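Local coordinates for protein N-acetylglucosaminidase (Paenibacillus barengoltzii, PDB 6INX) that probably hydrolyses the beta-1,4 bond in the di-N-acetylchitobiose core of N-glycans, as a TIM-barrel glycosidase of family 18, at residues Glu303-Lys314 with Arg333-Leu342. Numbering follows the deposited sequence.
Sequences EMSIRYKCDYVK and RLLDALYQGL
Helices 303-316 and 333-341, neighbours on the outside of the TIM barrel, pack side by side, with Ile306 lying over Leu334, Ala337 and Leu338. Their axes approach to 8.9 Å and diverge by only 26°, so the helices run nearly parallel. CG2 of Ile306, held anti to the backbone N, reaches Leu338 CD1 at 3.7 Å, while its other branch, extended through CG1, puts CD1 3.9 Å from Leu334 CD2. One turn on, Cys310 SG touches Leu338 CD1 and Leu342 CG. The backbones draw closest here, with Gly341 CA 5.3 Å from Cys310 CA; a CB on the glycine would clash with the sulfur. Strand 320-324, which links the helices within the beta/alpha barrel, lies beneath this seam: Val321 touches Val313, Leu338 and Leu342. Polar pairs close both ends. Arg333 NE donates to Glu303 OE2 at 3.1 Å (N-H...O 157°) in a salt bridge, with OE2 only 2° out of the guanidinium plane, and a water joins Glu303 OE1 to Arg333 NH2, so both carboxylate oxygens are tied to one guanidinium. An alanine in place of Glu303 would probably leave Arg333 without this charge partner, its guanidinium freer to turn, and Ala337 and Leu334 CD2 without the packing of the glutamate CG. At the far end the extended Lys314 chain brings NZ to within 2.9 Å of Gly341 O, approaching from above the carbonyl plane, and a second water connects the same ammonium to the carbonyl oxygens of Gln340 and Leu342.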
ATOM      1  N   GLU A 303     -14.422  19.683 -11.349  1.00 13.29           N
ATOM      2  CA  GLU A 303     -15.779  19.947 -10.874  1.00 14.44           C
ATOM      3  C   GLU A 303     -16.622  18.675 -10.844  1.00 14.05           C
ATOM      4  O   GLU A 303     -17.507  18.535  -9.990  1.00 15.63           O
ATOM      5  CB  GLU A 303     -16.450  21.017 -11.742  1.00 16.07           C
ATOM      6  CG  GLU A 303     -15.695  22.342 -11.797  1.00 14.89           C
ATOM      7  CD  GLU A 303     -14.748  22.441 -12.984  1.00 21.96           C
ATOM      8  OE1 GLU A 303     -14.009  21.470 -13.272  1.00 22.50           O
ATOM      9  OE2 GLU A 303     -14.749  23.496 -13.645  1.00 23.70           O
ATOM     10  N   MET A 304     -16.346  17.732 -11.747  1.00 14.75           N
ATOM     11  CA  MET A 304     -17.116  16.491 -11.821  1.00 17.91           C
ATOM     12  C   MET A 304     -16.837  15.594 -10.613  1.00 14.61           C
ATOM     13  O   MET A 304     -17.764  15.119  -9.946  1.00 14.86           O
ATOM     14  CB  MET A 304     -16.776  15.779 -13.134  1.00 21.37           C
ATOM     15  CG  MET A 304     -17.686  14.641 -13.562  1.00 22.31           C
ATOM     16  SD  MET A 304     -17.251  14.055 -15.227  1.00 23.93           S
ATOM     17  CE  MET A 304     -17.857  15.401 -16.244  1.00 26.82           C
ATOM     18  N   SER A 305     -15.563  15.363 -10.303  1.00 13.05           N
ATOM     19  CA  SER A 305     -15.250  14.537  -9.141  1.00 13.46           C
ATOM     20  C   SER A 305     -15.650  15.228  -7.839  1.00 11.22           C
ATOM     21  O   SER A 305     -16.105  14.571  -6.898  1.00 12.54           O
ATOM     22  CB  SER A 305     -13.767  14.158  -9.141  1.00 13.42           C
ATOM     23  OG  SER A 305     -12.922  15.299  -9.120  1.00 13.47           O
ATOM     24  N   ILE A 306     -15.519  16.556  -7.780  1.00 13.07           N
ATOM     25  CA  ILE A 306     -15.955  17.284  -6.595  1.00 14.29           C
ATOM     26  C   ILE A 306     -17.462  17.126  -6.376  1.00 13.91           C
ATOM     27  O   ILE A 306     -17.911  16.899  -5.246  1.00 14.91           O
ATOM     28  CB  ILE A 306     -15.501  18.752  -6.665  1.00 14.58           C
ATOM     29  CG1 ILE A 306     -13.992  18.846  -6.412  1.00 17.01           C
ATOM     30  CG2 ILE A 306     -16.273  19.615  -5.671  1.00 17.29           C
ATOM     31  CD1 ILE A 306     -13.427  20.245  -6.669  1.00 18.09           C
ATOM     32  N   ARG A 307     -18.275  17.210  -7.446  1.00 14.71           N
ATOM     33  CA  ARG A 307     -19.714  16.990  -7.249  1.00 16.49           C
ATOM     34  C   ARG A 307     -19.977  15.604  -6.690  1.00 14.85           C
ATOM     35  O   ARG A 307     -20.804  15.437  -5.790  1.00 16.35           O
ATOM     36  CB  ARG A 307     -20.536  17.215  -8.534  1.00 18.78           C
ATOM     37  CG  ARG A 307     -22.039  16.765  -8.510  1.00 27.97           C
ATOM     38  CD  ARG A 307     -22.756  17.658  -7.521  1.00 29.77           C
ATOM     39  NE  ARG A 307     -24.178  17.434  -7.373  1.00 37.24           N
ATOM     40  CZ  ARG A 307     -25.132  18.260  -7.818  1.00 41.94           C
ATOM     41  NH1 ARG A 307     -24.828  19.398  -8.460  1.00 42.86           N
ATOM     42  NH2 ARG A 307     -26.423  17.955  -7.581  1.00 47.50           N
ATOM     43  N   TYR A 308     -19.282  14.588  -7.212  1.00 14.55           N
ATOM     44  CA  TYR A 308     -19.465  13.246  -6.673  1.00 14.61           C
ATOM     45  C   TYR A 308     -19.051  13.174  -5.207  1.00 12.94           C
ATOM     46  O   TYR A 308     -19.717  12.514  -4.402  1.00 14.51           O
ATOM     47  CB  TYR A 308     -18.692  12.218  -7.504  1.00 13.53           C
ATOM     48  CG  TYR A 308     -19.430  11.733  -8.737  1.00 14.00           C
ATOM     49  CD1 TYR A 308     -20.497  10.847  -8.625  1.00 19.06           C
ATOM     50  CD2 TYR A 308     -19.046  12.146 -10.006  1.00 15.79           C
ATOM     51  CE1 TYR A 308     -21.174  10.397  -9.751  1.00 21.12           C
ATOM     52  CE2 TYR A 308     -19.717  11.698 -11.143  1.00 16.18           C
ATOM     53  CZ  TYR A 308     -20.780  10.829 -11.002  1.00 18.42           C
ATOM     54  OH  TYR A 308     -21.456  10.377 -12.122  1.00 18.40           O
ATOM     55  N   LYS A 309     -17.968  13.858  -4.837  1.00 16.06           N
ATOM     56  CA  LYS A 309     -17.544  13.870  -3.440  1.00 15.58           C
ATOM     57  C   LYS A 309     -18.587  14.534  -2.548  1.00 13.92           C
ATOM     58  O   LYS A 309     -18.856  14.060  -1.439  1.00 12.57           O
ATOM     59  CB  LYS A 309     -16.191  14.572  -3.308  1.00 11.92           C
ATOM     60  CG  LYS A 309     -15.016  13.783  -3.902  1.00 13.94           C
ATOM     61  CD  LYS A 309     -13.679  14.463  -3.622  1.00 12.23           C
ATOM     62  CE  LYS A 309     -12.525  13.640  -4.201  1.00 13.13           C
ATOM     63  NZ  LYS A 309     -11.171  14.211  -3.896  1.00 12.32           N
ATOM     64  N   CYS A 310     -19.203  15.618  -3.030  1.00 15.42           N
ATOM     65  CA  CYS A 310     -20.236  16.300  -2.252  1.00 15.93           C
ATOM     66  C   CYS A 310     -21.477  15.432  -2.085  1.00 14.19           C
ATOM     67  O   CYS A 310     -22.046  15.359  -0.987  1.00 15.06           O
ATOM     68  CB  CYS A 310     -20.605  17.624  -2.919  1.00 15.78           C
ATOM     69  SG  CYS A 310     -19.312  18.866  -2.869  1.00 17.68           S
ATOM     70  N   ASP A 311     -21.914  14.765  -3.162  1.00 15.98           N
ATOM     71  CA  ASP A 311     -23.054  13.859  -3.059  1.00 18.39           C
ATOM     72  C   ASP A 311     -22.778  12.745  -2.060  1.00 16.27           C
ATOM     73  O   ASP A 311     -23.679  12.316  -1.330  1.00 17.19           O
ATOM     74  CB  ASP A 311     -23.378  13.240  -4.422  1.00 18.22           C
ATOM     75  CG  ASP A 311     -23.804  14.266  -5.460  1.00 27.85           C
ATOM     76  OD1 ASP A 311     -24.239  15.372  -5.080  1.00 25.63           O
ATOM     77  OD2 ASP A 311     -23.711  13.958  -6.667  1.00 29.60           O
ATOM     78  N   TYR A 312     -21.534  12.248  -2.032  1.00 15.88           N
ATOM     79  CA  TYR A 312     -21.154  11.207  -1.081  1.00 16.08           C
ATOM     80  C   TYR A 312     -21.229  11.720   0.351  1.00 12.84           C
ATOM     81  O   TYR A 312     -21.711  11.017   1.247  1.00 13.83           O
ATOM     82  CB  TYR A 312     -19.735  10.727  -1.415  1.00 13.69           C
ATOM     83  CG  TYR A 312     -19.180   9.633  -0.518  1.00 12.60           C
ATOM     84  CD1 TYR A 312     -18.409   9.941   0.609  1.00 14.30           C
ATOM     85  CD2 TYR A 312     -19.382   8.294  -0.823  1.00 13.71           C
ATOM     86  CE1 TYR A 312     -17.896   8.939   1.423  1.00 13.81           C
ATOM     87  CE2 TYR A 312     -18.867   7.283  -0.012  1.00 15.50           C
ATOM     88  CZ  TYR A 312     -18.124   7.614   1.103  1.00 15.97           C
ATOM     89  OH  TYR A 312     -17.621   6.604   1.901  1.00 18.20           O
ATOM     90  N   VAL A 313     -20.771  12.951   0.583  1.00 14.44           N
ATOM     91  CA  VAL A 313     -20.847  13.540   1.918  1.00 14.48           C
ATOM     92  C   VAL A 313     -22.294  13.607   2.387  1.00 14.26           C
ATOM     93  O   VAL A 313     -22.612  13.256   3.529  1.00 15.57           O
ATOM     94  CB  VAL A 313     -20.175  14.926   1.919  1.00 13.83           C
ATOM     95  CG1 VAL A 313     -20.631  15.769   3.101  1.00 14.22           C
ATOM     96  CG2 VAL A 313     -18.654  14.777   1.932  1.00 14.93           C
ATOM     97  N   LYS A 314     -23.198  14.022   1.499  1.00 17.42           N
ATOM     98  CA  LYS A 314     -24.607  14.136   1.865  1.00 17.92           C
ATOM     99  C   LYS A 314     -25.225  12.766   2.114  1.00 18.59           C
ATOM    100  O   LYS A 314     -25.917  12.560   3.117  1.00 19.67           O
ATOM    101  CB  LYS A 314     -25.374  14.883   0.773  1.00 18.34           C
ATOM    102  CG  LYS A 314     -24.973  16.339   0.613  1.00 22.11           C
ATOM    103  CD  LYS A 314     -25.673  16.947  -0.590  1.00 24.50           C
ATOM    104  CE  LYS A 314     -25.653  18.453  -0.534  1.00 27.11           C
ATOM    105  NZ  LYS A 314     -26.207  19.039  -1.787  1.00 30.09           N
ATOM    106  N   ARG A 333     -13.118  27.930 -10.135  1.00 18.62           N
ATOM    107  CA  ARG A 333     -14.205  27.010 -10.435  1.00 19.41           C
ATOM    108  C   ARG A 333     -14.330  25.903  -9.395  1.00 12.82           C
ATOM    109  O   ARG A 333     -15.443  25.445  -9.116  1.00 16.85           O
ATOM    110  CB  ARG A 333     -14.030  26.426 -11.842  1.00 19.36           C
ATOM    111  CG  ARG A 333     -13.787  27.501 -12.908  1.00 22.59           C
ATOM    112  CD  ARG A 333     -14.222  27.068 -14.307  1.00 26.45           C
ATOM    113  NE  ARG A 333     -13.400  25.990 -14.844  1.00 25.39           N
ATOM    114  CZ  ARG A 333     -12.380  26.159 -15.683  1.00 29.37           C
ATOM    115  NH1 ARG A 333     -12.031  27.375 -16.093  1.00 25.99           N
ATOM    116  NH2 ARG A 333     -11.700  25.105 -16.110  1.00 22.61           N
ATOM    117  N   LEU A 334     -13.212  25.463  -8.803  1.00 12.91           N
ATOM    118  CA  LEU A 334     -13.279  24.307  -7.916  1.00 15.80           C
ATOM    119  C   LEU A 334     -13.923  24.667  -6.584  1.00 12.65           C
ATOM    120  O   LEU A 334     -14.728  23.894  -6.051  1.00 14.20           O
ATOM    121  CB  LEU A 334     -11.887  23.697  -7.735  1.00 13.78           C
ATOM    122  CG  LEU A 334     -11.224  23.129  -8.993  1.00 14.42           C
ATOM    123  CD1 LEU A 334      -9.960  22.354  -8.631  1.00 14.12           C
ATOM    124  CD2 LEU A 334     -12.195  22.244  -9.771  1.00 16.48           C
ATOM    125  N   LEU A 335     -13.611  25.849  -6.046  1.00 14.05           N
ATOM    126  CA  LEU A 335     -14.311  26.315  -4.851  1.00 15.62           C
ATOM    127  C   LEU A 335     -15.796  26.529  -5.128  1.00 15.24           C
ATOM    128  O   LEU A 335     -16.648  26.177  -4.303  1.00 16.78           O
ATOM    129  CB  LEU A 335     -13.670  27.596  -4.323  1.00 17.79           C
ATOM    130  CG  LEU A 335     -14.417  28.288  -3.171  1.00 20.00           C
ATOM    131  CD1 LEU A 335     -14.705  27.327  -2.016  1.00 20.37           C
ATOM    132  CD2 LEU A 335     -13.628  29.486  -2.689  1.00 23.29           C
ATOM    133  N   ASP A 336     -16.134  27.087  -6.292  1.00 14.77           N
ATOM    134  CA  ASP A 336     -17.546  27.242  -6.636  1.00 17.69           C
ATOM    135  C   ASP A 336     -18.260  25.892  -6.684  1.00 15.51           C
ATOM    136  O   ASP A 336     -19.373  25.748  -6.164  1.00 17.65           O
ATOM    137  CB  ASP A 336     -17.670  27.961  -7.977  1.00 20.99           C
ATOM    138  CG  ASP A 336     -18.696  29.065  -7.949  1.00 25.05           C
ATOM    139  OD1 ASP A 336     -18.966  29.599  -6.852  1.00 28.95           O
ATOM    140  OD2 ASP A 336     -19.241  29.397  -9.023  1.00 28.33           O
ATOM    141  N   ALA A 337     -17.625  24.884  -7.290  1.00 17.81           N
ATOM    142  CA  ALA A 337     -18.230  23.560  -7.363  1.00 18.48           C
ATOM    143  C   ALA A 337     -18.458  22.974  -5.976  1.00 15.99           C
ATOM    144  O   ALA A 337     -19.493  22.347  -5.716  1.00 17.67           O
ATOM    145  CB  ALA A 337     -17.343  22.631  -8.195  1.00 17.51           C
ATOM    146  N   LEU A 338     -17.495  23.164  -5.066  1.00 16.50           N
ATOM    147  CA  LEU A 338     -17.652  22.685  -3.699  1.00 16.65           C
ATOM    148  C   LEU A 338     -18.799  23.405  -3.002  1.00 14.59           C
ATOM    149  O   LEU A 338     -19.649  22.776  -2.354  1.00 17.02           O
ATOM    150  CB  LEU A 338     -16.340  22.906  -2.937  1.00 17.51           C
ATOM    151  CG  LEU A 338     -16.077  22.062  -1.702  1.00 27.03           C
ATOM    152  CD1 LEU A 338     -16.081  20.614  -2.100  1.00 23.28           C
ATOM    153  CD2 LEU A 338     -14.728  22.452  -1.102  1.00 24.95           C
ATOM    154  N   TYR A 339     -18.834  24.733  -3.123  1.00 15.16           N
ATOM    155  CA  TYR A 339     -19.896  25.519  -2.505  1.00 17.62           C
ATOM    156  C   TYR A 339     -21.273  25.111  -3.023  1.00 18.77           C
ATOM    157  O   TYR A 339     -22.219  24.950  -2.241  1.00 17.40           O
ATOM    158  CB  TYR A 339     -19.636  27.001  -2.769  1.00 17.99           C
ATOM    159  CG  TYR A 339     -20.744  27.907  -2.298  1.00 21.99           C
ATOM    160  CD1 TYR A 339     -20.964  28.116  -0.943  1.00 23.15           C
ATOM    161  CD2 TYR A 339     -21.565  28.559  -3.207  1.00 26.73           C
ATOM    162  CE1 TYR A 339     -21.978  28.944  -0.504  1.00 26.62           C
ATOM    163  CE2 TYR A 339     -22.580  29.388  -2.780  1.00 26.05           C
ATOM    164  CZ  TYR A 339     -22.780  29.577  -1.427  1.00 31.75           C
ATOM    165  OH  TYR A 339     -23.791  30.407  -0.993  1.00 37.69           O
ATOM    166  N   GLN A 340     -21.403  24.926  -4.337  1.00 18.29           N
ATOM    167  CA  GLN A 340     -22.687  24.524  -4.907  1.00 18.07           C
ATOM    168  C   GLN A 340     -23.078  23.120  -4.475  1.00 23.50           C
ATOM    169  O   GLN A 340     -24.264  22.833  -4.278  1.00 19.85           O
ATOM    170  CB  GLN A 340     -22.611  24.557  -6.427  1.00 21.96           C
ATOM    171  CG  GLN A 340     -22.405  25.914  -7.023  1.00 20.84           C
ATOM    172  CD  GLN A 340     -22.004  25.805  -8.476  1.00 23.72           C
ATOM    173  OE1 GLN A 340     -21.896  24.698  -9.018  1.00 27.33           O
ATOM    174  NE2 GLN A 340     -21.755  26.941  -9.110  1.00 25.43           N
ATOM    175  N   GLY A 341     -22.100  22.219  -4.357  1.00 19.39           N
ATOM    176  CA  GLY A 341     -22.403  20.837  -4.045  1.00 19.63           C
ATOM    177  C   GLY A 341     -22.824  20.596  -2.615  1.00 19.74           C
ATOM    178  O   GLY A 341     -23.387  19.536  -2.322  1.00 26.00           O
ATOM    179  N   LEU A 342     -22.564  21.542  -1.716  1.00 18.61           N
ATOM    180  CA  LEU A 342     -22.870  21.335  -0.305  1.00 21.91           C
ATOM    181  C   LEU A 342     -23.918  22.321   0.210  1.00 26.21           C
ATOM    182  O   LEU A 342     -24.487  23.084  -0.569  1.00 32.07           O
ATOM    183  CB  LEU A 342     -21.592  21.428   0.525  1.00 20.93           C
ATOM    184  CG  LEU A 342     -20.616  20.272   0.279  1.00 18.45           C
ATOM    185  CD1 LEU A 342     -19.303  20.542   0.997  1.00 19.45           C
ATOM    186  CD2 LEU A 342     -21.217  18.950   0.735  1.00 18.58           C
TER
HETATM  187  O   HOH W   1     -12.632  22.687 -15.657  1.00 28.93           O
HETATM  188  O   HOH W   2     -26.205  21.574  -2.389  1.00 29.51           O